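Local coordinates for glycoside hydrolase family protein (Novosphingobium sp. PP1Y, PDB 6Q2F) that probably hydrolyses glycosides that carry terminal alpha-L-rhamnose, releasing the sugar, at residues 586-591 with 619-624; 605-610 with 627-632; 623-628 with 743-748; 502-507 with 581-586. All blocks are in the same frame, centred on the assembly; numbering follows the deposited sequence.

Interaction 1 (586-591 with 619-624); sequences EDHRPM and RQTLIA. With NA (sodium ion), chain B.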
loop_
_atom_site.group_PDB
_atom_site.type_symbol
_atom_site.label_atom_id
_atom_site.label_comp_id
_atom_site.label_asym_id
_atom_site.label_seq_id
_atom_site.Cartn_x
_atom_site.Cartn_y
_atom_site.Cartn_z
ATOM N N GLU A 586 1.109 -0.684 2.461
ATOM C CA GLU A 586 0.161 -0.956 1.374
ATOM C C GLU A 586 -1.214 -1.383 1.869
ATOM O O GLU A 586 -2.221 -0.763 1.502
ATOM C CB GLU A 586 0.695 -2.019 0.393
ATOM C CG GLU A 586 -0.272 -2.263 -0.789
ATOM C CD GLU A 586 0.230 -3.294 -1.786
ATOM O OE1 GLU A 586 -0.531 -4.240 -2.049
ATOM O OE2 GLU A 586 1.356 -3.158 -2.302
ATOM N N ASP A 587 -1.270 -2.429 2.692
ATOM C CA ASP A 587 -2.516 -3.125 3.020
ATOM C C ASP A 587 -2.721 -3.119 4.536
ATOM O O ASP A 587 -2.102 -3.912 5.256
ATOM C CB ASP A 587 -2.480 -4.553 2.460
ATOM C CG ASP A 587 -3.804 -5.290 2.599
ATOM O OD1 ASP A 587 -4.802 -4.677 3.021
ATOM O OD2 ASP A 587 -3.842 -6.496 2.260
ATOM N N HIS A 588 -3.610 -2.236 5.003
ATOM C CA HIS A 588 -3.952 -2.086 6.431
ATOM C C HIS A 588 -2.660 -1.947 7.239
ATOM O O HIS A 588 -1.825 -1.089 6.925
ATOM C CB HIS A 588 -4.852 -3.226 6.851
ATOM C CG HIS A 588 -6.168 -3.233 6.150
ATOM N ND1 HIS A 588 -6.330 -3.741 4.881
ATOM C CD2 HIS A 588 -7.383 -2.780 6.534
ATOM C CE1 HIS A 588 -7.593 -3.614 4.516
ATOM N NE2 HIS A 588 -8.254 -3.032 5.499
ATOM N N ARG A 589 -2.442 -2.765 8.269
ATOM C CA ARG A 589 -1.357 -2.555 9.220
ATOM C C ARG A 589 -0.657 -3.884 9.456
ATOM O O ARG A 589 -0.896 -4.561 10.465
ATOM C CB ARG A 589 -1.886 -1.943 10.520
ATOM C CG ARG A 589 -0.766 -1.492 11.483
ATOM C CD ARG A 589 -1.318 -0.760 12.696
ATOM N NE ARG A 589 -0.283 0.076 13.304
ATOM C CZ ARG A 589 -0.473 0.895 14.332
ATOM N NH1 ARG A 589 -1.674 1.001 14.900
ATOM N NH2 ARG A 589 0.546 1.613 14.790
ATOM N N PRO A 590 0.205 -4.300 8.526
ATOM C CA PRO A 590 0.855 -5.612 8.664
ATOM C C PRO A 590 1.933 -5.636 9.738
ATOM O O PRO A 590 2.247 -6.714 10.252
ATOM C CB PRO A 590 1.451 -5.851 7.272
ATOM C CG PRO A 590 1.705 -4.487 6.763
ATOM C CD PRO A 590 0.594 -3.622 7.286
HETATM N N MSE A 591 2.508 -4.484 10.081
HETATM C CA MSE A 591 3.507 -4.396 11.150
HETATM C C MSE A 591 3.574 -2.954 11.644
HETATM O O MSE A 591 2.917 -2.078 11.077
HETATM C CB MSE A 591 4.877 -4.829 10.662
HETATM C CG MSE A 591 5.454 -3.865 9.641
HETATM SE SE MSE A 591 7.210 -4.303 8.937
HETATM C CE MSE A 591 8.302 -4.240 10.553
ATOM N N ARG A 619 -10.107 -0.636 -3.369
ATOM C CA ARG A 619 -9.731 -0.959 -2.000
ATOM C C ARG A 619 -9.248 0.303 -1.309
ATOM O O ARG A 619 -8.267 0.914 -1.744
ATOM C CB ARG A 619 -8.650 -2.030 -1.996
ATOM C CG ARG A 619 -9.153 -3.372 -2.558
ATOM C CD ARG A 619 -7.973 -4.334 -2.714
ATOM N NE ARG A 619 -7.225 -4.506 -1.467
ATOM C CZ ARG A 619 -5.946 -4.863 -1.413
ATOM N NH1 ARG A 619 -5.266 -5.057 -2.538
ATOM N NH2 ARG A 619 -5.343 -5.008 -0.239
ATOM N N GLN A 620 -9.947 0.698 -0.244
ATOM C CA GLN A 620 -9.644 1.958 0.433
ATOM C C GLN A 620 -8.190 2.015 0.893
ATOM O O GLN A 620 -7.551 3.066 0.801
ATOM C CB GLN A 620 -10.591 2.159 1.611
ATOM C CG GLN A 620 -12.054 2.327 1.167
ATOM C CD GLN A 620 -12.240 3.495 0.219
ATOM O OE1 GLN A 620 -11.709 4.581 0.442
ATOM N NE2 GLN A 620 -12.977 3.272 -0.857
ATOM N N THR A 621 -7.634 0.890 1.359
ATOM C CA THR A 621 -6.262 0.928 1.857
ATOM C C THR A 621 -5.292 1.376 0.769
ATOM O O THR A 621 -4.248 1.971 1.068
ATOM C CB THR A 621 -5.862 -0.442 2.419
ATOM O OG1 THR A 621 -4.579 -0.347 3.046
ATOM C CG2 THR A 621 -5.832 -1.522 1.321
ATOM N N LEU A 622 -5.631 1.118 -0.492
ATOM C CA LEU A 622 -4.762 1.483 -1.604
ATOM C C LEU A 622 -4.892 2.957 -1.963
ATOM O O LEU A 622 -3.959 3.535 -2.523
ATOM C CB LEU A 622 -5.077 0.596 -2.814
ATOM C CG LEU A 622 -4.863 -0.906 -2.552
ATOM C CD1 LEU A 622 -5.013 -1.734 -3.823
ATOM C CD2 LEU A 622 -3.490 -1.120 -1.965
ATOM N N ILE A 623 -6.045 3.566 -1.682
ATOM C CA ILE A 623 -6.173 5.018 -1.800
ATOM C C ILE A 623 -5.261 5.699 -0.781
ATOM O O ILE A 623 -4.459 6.572 -1.119
ATOM C CB ILE A 623 -7.641 5.448 -1.615
ATOM C CG1 ILE A 623 -8.582 4.756 -2.628
ATOM C CG2 ILE A 623 -7.754 6.970 -1.634
ATOM C CD1 ILE A 623 -8.232 4.954 -4.095
ATOM N N ALA A 624 -5.370 5.286 0.486
ATOM C CA ALA A 624 -4.476 5.801 1.527
ATOM C C ALA A 624 -3.015 5.534 1.190
ATOM O O ALA A 624 -2.162 6.411 1.368
ATOM C CB ALA A 624 -4.835 5.180 2.879
HETATM NA NA NA B . 3.190 -4.417 -3.166
HETATM O O HOH W 1 -2.757 -5.630 -1.249
#
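One face of the His588 imidazole lies against Thr621 CB, which sits 4.0 Å above the ring plane and toward the rim. In plane at the ring edge is the carboxylate of Asp587; His588 ND1 donates to Asp587 OD1 over 2.6 Å. The Arg619 guanidinium has Leu622 CG over one face, off centre. Near its plane, at the edge, it meets the Asp587 carboxylate and a water. The carboxylate and guanidinium planes stand 78° apart, and a salt bridge of 3.3 Å runs from Arg619 NH2 to Asp587 OD2. Asp587 thus holds the ring with one oxygen and faces the arginine with both. The segment 586-591 belongs to the loop that follows strand 579-582 of the (beta/alpha)8 barrel, and it packs on the first turn of helix 620-636. Thr621 OG1, anti to the backbone N (chi1 -173°), donates to Glu586 O at 2.8 Å and accepts from His588 N at 2.9 Å, the latter bond nearly straight. With an alanine here, Glu586 O and His588 N would probably lose this shared partner and the loop would be held less firmly to the helix. Leu622 CD2 packs on Glu586 CG at 3.6 Å. Beyond it the extended Glu586 chain brings OE2 to the sodium ion at 2.4 Å, while OE1 takes a hydrogen bond from the water that also accepts from Arg619 NH2.

Interaction 2 (605-610 with 627-632); sequences PMAALW and KGAASV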
loop_
_atom_site.group_PDB
_atom_site.type_symbol
_atom_site.label_atom_id
_atom_site.label_comp_id
_atom_site.label_asym_id
_atom_site.label_seq_id
_atom_site.Cartn_x
_atom_site.Cartn_y
_atom_site.Cartn_z
ATOM N N PRO A 605 8.938 7.300 -3.895
ATOM C CA PRO A 605 7.893 6.699 -3.065
ATOM C C PRO A 605 6.882 5.992 -3.947
ATOM O O PRO A 605 6.547 6.465 -5.031
ATOM C CB PRO A 605 7.278 7.903 -2.343
ATOM C CG PRO A 605 8.377 8.940 -2.358
ATOM C CD PRO A 605 9.032 8.752 -3.696
HETATM N N MSE A 606 6.431 4.838 -3.493
HETATM C CA MSE A 606 5.662 3.953 -4.317
HETATM C C MSE A 606 4.499 3.345 -3.543
HETATM O O MSE A 606 4.602 3.043 -2.352
HETATM C CB MSE A 606 6.565 2.825 -4.880
HETATM C CG MSE A 606 5.873 2.003 -5.943
HETATM SE SE MSE A 606 7.201 0.903 -6.811
HETATM C CE MSE A 606 6.054 -0.089 -8.059
ATOM N N ALA A 607 3.383 3.191 -4.243
ATOM C CA ALA A 607 2.171 2.615 -3.681
ATOM C C ALA A 607 1.647 1.590 -4.685
ATOM O O ALA A 607 2.375 1.127 -5.568
ATOM C CB ALA A 607 1.174 3.735 -3.365
ATOM N N ALA A 608 0.376 1.216 -4.548
ATOM C CA ALA A 608 -0.239 0.203 -5.399
ATOM C C ALA A 608 -1.706 0.558 -5.635
ATOM O O ALA A 608 -2.333 1.263 -4.834
ATOM C CB ALA A 608 -0.141 -1.214 -4.781
ATOM N N LEU A 609 -2.253 0.064 -6.745
ATOM C CA LEU A 609 -3.698 0.117 -6.975
ATOM C C LEU A 609 -4.132 -1.108 -7.759
ATOM O O LEU A 609 -3.575 -1.389 -8.820
ATOM C CB LEU A 609 -4.147 1.378 -7.731
ATOM C CG LEU A 609 -5.663 1.232 -8.006
ATOM C CD1 LEU A 609 -6.521 1.475 -6.729
ATOM C CD2 LEU A 609 -6.173 2.083 -9.177
ATOM N N TRP A 610 -5.128 -1.816 -7.234
ATOM C CA TRP A 610 -5.705 -2.973 -7.898
ATOM C C TRP A 610 -6.911 -2.555 -8.742
ATOM O O TRP A 610 -7.585 -1.566 -8.450
ATOM C CB TRP A 610 -6.147 -4.023 -6.877
ATOM C CG TRP A 610 -5.026 -4.800 -6.244
ATOM C CD1 TRP A 610 -3.800 -4.330 -5.889
ATOM C CD2 TRP A 610 -5.043 -6.181 -5.899
ATOM N NE1 TRP A 610 -3.051 -5.334 -5.350
ATOM C CE2 TRP A 610 -3.793 -6.485 -5.345
ATOM C CE3 TRP A 610 -5.998 -7.197 -6.008
ATOM C CZ2 TRP A 610 -3.469 -7.760 -4.888
ATOM C CZ3 TRP A 610 -5.671 -8.464 -5.562
ATOM C CH2 TRP A 610 -4.414 -8.733 -5.010
ATOM N N LYS A 627 -2.030 8.029 -1.465
ATOM C CA LYS A 627 -2.047 9.399 -0.973
ATOM C C LYS A 627 -0.867 9.627 -0.037
ATOM O O LYS A 627 -0.213 10.675 -0.086
ATOM C CB LYS A 627 -3.379 9.696 -0.274
ATOM C CG LYS A 627 -3.633 11.194 -0.015
ATOM C CD LYS A 627 -3.724 11.999 -1.304
ATOM C CE LYS A 627 -4.057 13.493 -1.013
ATOM N NZ LYS A 627 -4.060 14.284 -2.280
ATOM N N GLY A 628 -0.543 8.621 0.778
ATOM C CA GLY A 628 0.660 8.703 1.592
ATOM C C GLY A 628 1.907 8.824 0.747
ATOM O O GLY A 628 2.775 9.656 1.013
ATOM N N ALA A 629 2.022 7.990 -0.282
ATOM C CA ALA A 629 3.217 8.051 -1.115
ATOM C C ALA A 629 3.308 9.393 -1.834
ATOM O O ALA A 629 4.395 9.966 -1.956
ATOM C CB ALA A 629 3.226 6.894 -2.119
ATOM N N ALA A 630 2.174 9.911 -2.324
ATOM C CA ALA A 630 2.209 11.205 -2.994
ATOM C C ALA A 630 2.612 12.298 -2.014
ATOM O O ALA A 630 3.406 13.183 -2.355
ATOM C CB ALA A 630 0.852 11.528 -3.625
ATOM N N SER A 631 2.095 12.240 -0.782
ATOM C CA SER A 631 2.460 13.241 0.217
ATOM C C SER A 631 3.958 13.222 0.485
ATOM O O SER A 631 4.584 14.277 0.616
ATOM C CB SER A 631 1.672 13.003 1.504
ATOM O OG SER A 631 0.276 12.963 1.237
ATOM N N VAL A 632 4.556 12.030 0.560
ATOM C CA VAL A 632 6.003 11.944 0.773
ATOM C C VAL A 632 6.733 12.698 -0.327
ATOM O O VAL A 632 7.564 13.581 -0.061
ATOM C CB VAL A 632 6.466 10.472 0.845
ATOM C CG1 VAL A 632 8.004 10.407 0.837
ATOM C CG2 VAL A 632 5.952 9.814 2.117
#
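This is a buried, mainly apolar contact between strand 605-610 and helix 627-632, where the helix packs on the outside of the (beta/alpha)8 barrel. Three small side chains and a valine carry it. The ring of Pro605 meets the helix at two points. Its CG touches Val632 CG1 at 3.5 Å, and its CB lies 3.6 Å from the carbonyl oxygen Ala629 O. Val632 CG1 is turned anti to the backbone N (chi1 171°), which sets this methyl against the proline ring. The two elements belong to a beta-alpha-beta unit: strand 604-610 leads through helix 620-636 to strand 642-649, its parallel neighbour in the sheet. The short segments run nearly antiparallel, at 162°, and their axes come within 7.2 Å. Alanines on both sides suit this close approach. Ala629 CB meets Ala607 CB at 4.0 Å and also rests on the backbone carbon of Met606. The side chain of selenomethionine Met606 points to the inner side of the barrel, where it touches Glu583 and Glu644 of the sodium site. Farther round the helix, Ser631 OG donates to Lys627 O at 2.7 Å. Ser631 N reaches the same oxygen from the opposite face of the carbonyl plane.

Interaction 3 (623-628 with 743-748); sequences IADMKG and PLTGLY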
loop_
_atom_site.group_PDB
_atom_site.type_symbol
_atom_site.label_atom_id
_atom_site.label_comp_id
_atom_site.label_asym_id
_atom_site.label_seq_id
_atom_site.Cartn_x
_atom_site.Cartn_y
_atom_site.Cartn_z
ATOM N N ILE A 623 -6.045 3.566 -1.682
ATOM C CA ILE A 623 -6.173 5.018 -1.800
ATOM C C ILE A 623 -5.261 5.699 -0.781
ATOM O O ILE A 623 -4.459 6.572 -1.119
ATOM C CB ILE A 623 -7.641 5.448 -1.615
ATOM C CG1 ILE A 623 -8.582 4.756 -2.628
ATOM C CG2 ILE A 623 -7.754 6.970 -1.634
ATOM C CD1 ILE A 623 -8.232 4.954 -4.095
ATOM N N ALA A 624 -5.370 5.286 0.486
ATOM C CA ALA A 624 -4.476 5.801 1.527
ATOM C C ALA A 624 -3.015 5.534 1.190
ATOM O O ALA A 624 -2.162 6.411 1.368
ATOM C CB ALA A 624 -4.835 5.180 2.879
ATOM N N ASP A 625 -2.720 4.336 0.669
ATOM C CA ASP A 625 -1.348 3.984 0.304
ATOM C C ASP A 625 -0.780 4.977 -0.705
ATOM O O ASP A 625 0.344 5.480 -0.547
ATOM C CB ASP A 625 -1.323 2.556 -0.256
ATOM C CG ASP A 625 0.087 2.045 -0.522
ATOM O OD1 ASP A 625 1.024 2.456 0.195
ATOM O OD2 ASP A 625 0.248 1.239 -1.475
HETATM N N MSE A 626 -1.554 5.285 -1.746
HETATM C CA MSE A 626 -1.120 6.208 -2.785
HETATM C C MSE A 626 -1.057 7.648 -2.289
HETATM O O MSE A 626 -0.181 8.419 -2.683
HETATM C CB MSE A 626 -2.057 6.138 -3.999
HETATM C CG MSE A 626 -1.902 4.912 -4.888
HETATM SE SE MSE A 626 -3.179 5.050 -6.419
HETATM C CE MSE A 626 -4.853 4.740 -5.476
ATOM N N LYS A 627 -2.030 8.029 -1.465
ATOM C CA LYS A 627 -2.047 9.399 -0.973
ATOM C C LYS A 627 -0.867 9.627 -0.037
ATOM O O LYS A 627 -0.213 10.675 -0.086
ATOM C CB LYS A 627 -3.379 9.696 -0.274
ATOM C CG LYS A 627 -3.633 11.194 -0.015
ATOM C CD LYS A 627 -3.724 11.999 -1.304
ATOM C CE LYS A 627 -4.057 13.493 -1.013
ATOM N NZ LYS A 627 -4.060 14.284 -2.280
ATOM N N GLY A 628 -0.543 8.621 0.778
ATOM C CA GLY A 628 0.660 8.703 1.592
ATOM C C GLY A 628 1.907 8.824 0.747
ATOM O O GLY A 628 2.775 9.656 1.013
ATOM N N PRO A 743 -0.684 4.134 11.048
ATOM C CA PRO A 743 -0.276 4.647 9.742
ATOM C C PRO A 743 -1.504 4.969 8.892
ATOM O O PRO A 743 -2.643 4.723 9.271
ATOM C CB PRO A 743 0.538 3.488 9.153
ATOM C CG PRO A 743 -0.116 2.262 9.747
ATOM C CD PRO A 743 -0.483 2.676 11.162
ATOM N N LEU A 744 -1.246 5.525 7.710
ATOM C CA LEU A 744 -2.338 5.957 6.841
ATOM C C LEU A 744 -3.142 4.765 6.322
ATOM O O LEU A 744 -4.380 4.801 6.305
ATOM C CB LEU A 744 -1.780 6.787 5.691
ATOM C CG LEU A 744 -1.225 8.152 6.110
ATOM C CD1 LEU A 744 -0.348 8.728 5.015
ATOM C CD2 LEU A 744 -2.374 9.122 6.403
ATOM N N THR A 745 -2.459 3.683 5.920
ATOM C CA THR A 745 -3.190 2.483 5.519
ATOM C C THR A 745 -3.895 1.838 6.698
ATOM O O THR A 745 -4.765 0.991 6.494
ATOM C CB THR A 745 -2.256 1.449 4.874
ATOM O OG1 THR A 745 -1.116 1.222 5.720
ATOM C CG2 THR A 745 -1.777 1.938 3.497
ATOM N N GLY A 746 -3.521 2.206 7.921
ATOM C CA GLY A 746 -4.220 1.751 9.104
ATOM C C GLY A 746 -5.413 2.632 9.405
ATOM O O GLY A 746 -6.537 2.138 9.524
ATOM N N LEU A 747 -5.183 3.948 9.507
ATOM C CA LEU A 747 -6.283 4.861 9.802
ATOM C C LEU A 747 -7.389 4.736 8.765
ATOM O O LEU A 747 -8.577 4.750 9.102
ATOM C CB LEU A 747 -5.784 6.305 9.843
ATOM C CG LEU A 747 -4.886 6.794 10.993
ATOM C CD1 LEU A 747 -4.320 8.178 10.647
ATOM C CD2 LEU A 747 -5.667 6.844 12.322
ATOM N N TYR A 748 -7.008 4.598 7.500
ATOM C CA TYR A 748 -7.933 4.698 6.385
ATOM C C TYR A 748 -7.920 3.423 5.542
ATOM O O TYR A 748 -8.229 3.449 4.351
ATOM C CB TYR A 748 -7.594 5.941 5.555
ATOM C CG TYR A 748 -7.488 7.168 6.439
ATOM C CD1 TYR A 748 -8.562 7.562 7.237
ATOM C CD2 TYR A 748 -6.316 7.912 6.504
ATOM C CE1 TYR A 748 -8.476 8.666 8.066
ATOM C CE2 TYR A 748 -6.216 9.038 7.324
ATOM C CZ TYR A 748 -7.297 9.401 8.102
ATOM O OH TYR A 748 -7.205 10.503 8.940
#
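Ala624 and Gly628, one turn apart on helix 620-636, face Leu744, Thr745 and Tyr748 of the short helix 744-747. The contact is helix-to-helix packing, with small residues on the long helix letting the short one come close. Its apolar part centres on the Ala624 methyl. Ala624 CB lies 3.9 Å from Tyr748 CB and 4.5 Å from Leu744 CB. The Tyr748 ring itself leads off from the long helix; Leu747 CB lies over the centre of one ring face. Thr745 CG2 packs alongside Asp625, 3.8 Å from its CB. The threonine torsion (chi1 51°) turns this methyl beside its own backbone N and leaves OG1 to bond His588 O in the neighbouring loop. Backbone atoms make up the second kind of contact. Leu744 O approaches Ala624 CB at 3.5 Å, while it accepts the helix bond from Tyr748 N. The polar ends are bound outside this interface. Asp625 OD1 forms a salt bridge with Arg599, and both carboxylate oxygens of Asp595 take backbone N-H groups at the start of the short helix, those of Leu744 and Thr745. At Gly628 the fit is close: Leu744 CD1 sits 3.6 Å from Gly628 CA, where a beta carbon on the glycine would be crowded.

Interaction 4 (502-507 with 581-586); sequences TDSIEV and YGEALE. With NA (sodium ion), chain B.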
loop_
_atom_site.group_PDB
_atom_site.type_symbol
_atom_site.label_atom_id
_atom_site.label_comp_id
_atom_site.label_asym_id
_atom_site.label_seq_id
_atom_site.Cartn_x
_atom_site.Cartn_y
_atom_site.Cartn_z
ATOM N N THR A 502 12.113 -1.847 -3.007
ATOM C CA THR A 502 11.695 -2.473 -1.758
ATOM C C THR A 502 10.184 -2.643 -1.860
ATOM O O THR A 502 9.430 -1.670 -1.765
ATOM C CB THR A 502 12.105 -1.665 -0.516
ATOM O OG1 THR A 502 11.538 -0.352 -0.559
ATOM C CG2 THR A 502 13.621 -1.541 -0.406
ATOM N N ASP A 503 9.764 -3.875 -2.135
ATOM C CA ASP A 503 8.360 -4.238 -2.236
ATOM C C ASP A 503 7.675 -3.992 -0.891
ATOM O O ASP A 503 8.326 -3.778 0.137
ATOM C CB ASP A 503 8.256 -5.708 -2.634
ATOM C CG ASP A 503 6.970 -6.039 -3.363
ATOM O OD1 ASP A 503 6.061 -5.172 -3.408
ATOM O OD2 ASP A 503 6.876 -7.170 -3.877
ATOM N N SER A 504 6.340 -4.020 -0.904
ATOM C CA SER A 504 5.591 -3.801 0.334
ATOM C C SER A 504 5.935 -4.894 1.343
ATOM O O SER A 504 6.181 -6.046 0.977
ATOM C CB SER A 504 4.089 -3.775 0.043
ATOM O OG SER A 504 3.721 -4.944 -0.645
ATOM N N ILE A 505 5.982 -4.527 2.630
ATOM C CA ILE A 505 6.646 -5.362 3.629
ATOM C C ILE A 505 5.630 -6.162 4.427
ATOM O O ILE A 505 4.605 -5.634 4.868
ATOM C CB ILE A 505 7.546 -4.529 4.561
ATOM C CG1 ILE A 505 8.377 -5.478 5.426
ATOM C CG2 ILE A 505 6.740 -3.590 5.439
ATOM C CD1 ILE A 505 9.611 -4.757 6.072
ATOM N N GLU A 506 5.910 -7.453 4.583
ATOM C CA GLU A 506 5.137 -8.335 5.454
ATOM C C GLU A 506 6.090 -9.444 5.900
ATOM O O GLU A 506 6.296 -10.415 5.169
ATOM C CB GLU A 506 3.915 -8.893 4.737
ATOM C CG GLU A 506 2.976 -9.663 5.639
ATOM C CD GLU A 506 1.863 -10.342 4.857
ATOM O OE1 GLU A 506 1.595 -9.937 3.705
ATOM O OE2 GLU A 506 1.262 -11.295 5.400
ATOM N N VAL A 507 6.683 -9.274 7.089
ATOM C CA VAL A 507 7.726 -10.175 7.575
ATOM C C VAL A 507 7.418 -10.667 8.985
ATOM O O VAL A 507 8.300 -11.196 9.670
ATOM C CB VAL A 507 9.105 -9.493 7.523
ATOM C CG1 VAL A 507 9.493 -9.196 6.075
ATOM C CG2 VAL A 507 9.127 -8.201 8.387
ATOM N N TYR A 581 13.078 2.676 -5.544
ATOM C CA TYR A 581 11.618 2.666 -5.520
ATOM C C TYR A 581 11.169 2.051 -4.199
ATOM O O TYR A 581 11.566 0.928 -3.871
ATOM C CB TYR A 581 11.057 1.843 -6.672
ATOM C CG TYR A 581 11.179 2.463 -8.029
ATOM C CD1 TYR A 581 12.353 2.376 -8.749
ATOM C CD2 TYR A 581 10.087 3.103 -8.614
ATOM C CE1 TYR A 581 12.452 2.946 -9.996
ATOM C CE2 TYR A 581 10.160 3.644 -9.855
ATOM C CZ TYR A 581 11.335 3.572 -10.551
ATOM O OH TYR A 581 11.397 4.144 -11.789
ATOM N N GLY A 582 10.331 2.760 -3.451
ATOM C CA GLY A 582 10.056 2.301 -2.098
ATOM C C GLY A 582 8.576 2.241 -1.768
ATOM O O GLY A 582 7.918 3.274 -1.615
ATOM N N GLU A 583 8.057 1.025 -1.646
ATOM C CA GLU A 583 6.713 0.830 -1.137
ATOM C C GLU A 583 6.787 0.756 0.377
ATOM O O GLU A 583 7.865 0.744 0.967
ATOM C CB GLU A 583 6.080 -0.440 -1.716
ATOM C CG GLU A 583 5.845 -0.406 -3.189
ATOM C CD GLU A 583 4.977 -1.581 -3.681
ATOM O OE1 GLU A 583 4.653 -2.485 -2.879
ATOM O OE2 GLU A 583 4.627 -1.581 -4.873
ATOM N N ALA A 584 5.629 0.684 1.014
ATOM C CA ALA A 584 5.588 0.599 2.464
ATOM C C ALA A 584 4.652 -0.504 2.933
ATOM O O ALA A 584 4.873 -1.677 2.630
ATOM C CB ALA A 584 5.198 1.959 3.060
ATOM N N LEU A 585 3.652 -0.161 3.735
ATOM C CA LEU A 585 2.654 -1.105 4.249
ATOM C C LEU A 585 1.645 -1.609 3.240
ATOM O O LEU A 585 1.393 -2.767 3.172
ATOM C CB LEU A 585 1.964 -0.582 5.508
ATOM C CG LEU A 585 2.859 -0.057 6.612
ATOM C CD1 LEU A 585 2.072 0.568 7.729
ATOM C CD2 LEU A 585 3.762 -1.122 7.133
ATOM N N GLU A 586 1.109 -0.684 2.461
ATOM C CA GLU A 586 0.161 -0.956 1.374
ATOM C C GLU A 586 -1.214 -1.383 1.869
ATOM O O GLU A 586 -2.221 -0.763 1.502
ATOM C CB GLU A 586 0.695 -2.019 0.393
ATOM C CG GLU A 586 -0.272 -2.263 -0.789
ATOM C CD GLU A 586 0.230 -3.294 -1.786
ATOM O OE1 GLU A 586 -0.531 -4.240 -2.049
ATOM O OE2 GLU A 586 1.356 -3.158 -2.302
HETATM NA NA NA B . 3.190 -4.417 -3.166
HETATM O O HOH W 2 8.889 -1.562 1.556
HETATM O O HOH W 3 2.505 -5.453 3.385
#
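Thr502 and Gly582 pair as a parallel beta bridge, and packing is tight from there to the sodium ion. Thr502 N donates to Tyr581 O, and Glu583 N to Thr502 O, both at 3.0 Å and nearly along the carbonyl axes. Ile505 N bonds Ala584 O at 3.1 Å. The sodium binds Glu583 OE1 at 2.4 Å and Ser504 OG at 2.6 Å. Its bond to Asp503 OD1, 3.0 Å, is the longest of the three. The Glu586 carboxylate and Glu644 complete the site. Ser504 OG lies between its own N and carbonyl carbon (chi1 54°), which turns it to the metal. Asp503 and Glu583 lie side by side, carboxylate planes 70° apart; OD1 and OE1 sit close because both bind the ion. Ser504 N also donates to Asp503 OD1 at 2.8 Å, from above the carboxylate plane. An alanine in place of Asp503 would probably leave Ser504 N without this partner and the sodium one ligand short. The looser end has Ile505 CG2 on Leu585 CD2 at 4.2 Å, with a water donating to both carbonyl oxygens. Strands 497-502 and 579-582 are barrel neighbours. Helix 543-575 packs on Thr502 and Ile505, and Trp58 of strand 56-62 touches Asp503 and Glu583.

How the interactions relate
From the N terminus, interaction 4 comes first. It closes a long, largely helical excursion between strands 497-502 and 579-582. Interaction 1 opens at Glu586, the residue it shares with interaction 4, and closes the loop at helix 620-636. Interaction 2 crosses it: strand 605-610 lies inside that loop, while its helical partner lies beyond it. Interaction 3 starts on the same helix, sharing Ile623 and Ala624 with interaction 1 and Lys627 and Gly628 with interaction 2, then spans more than a hundred residues to helix 744-747. Helix 620-636 thus joins the sheet, the sodium-binding loop and this later helix. A probable hydrogen bond from Met606 N to Gly582 O ties interactions 2 and 4.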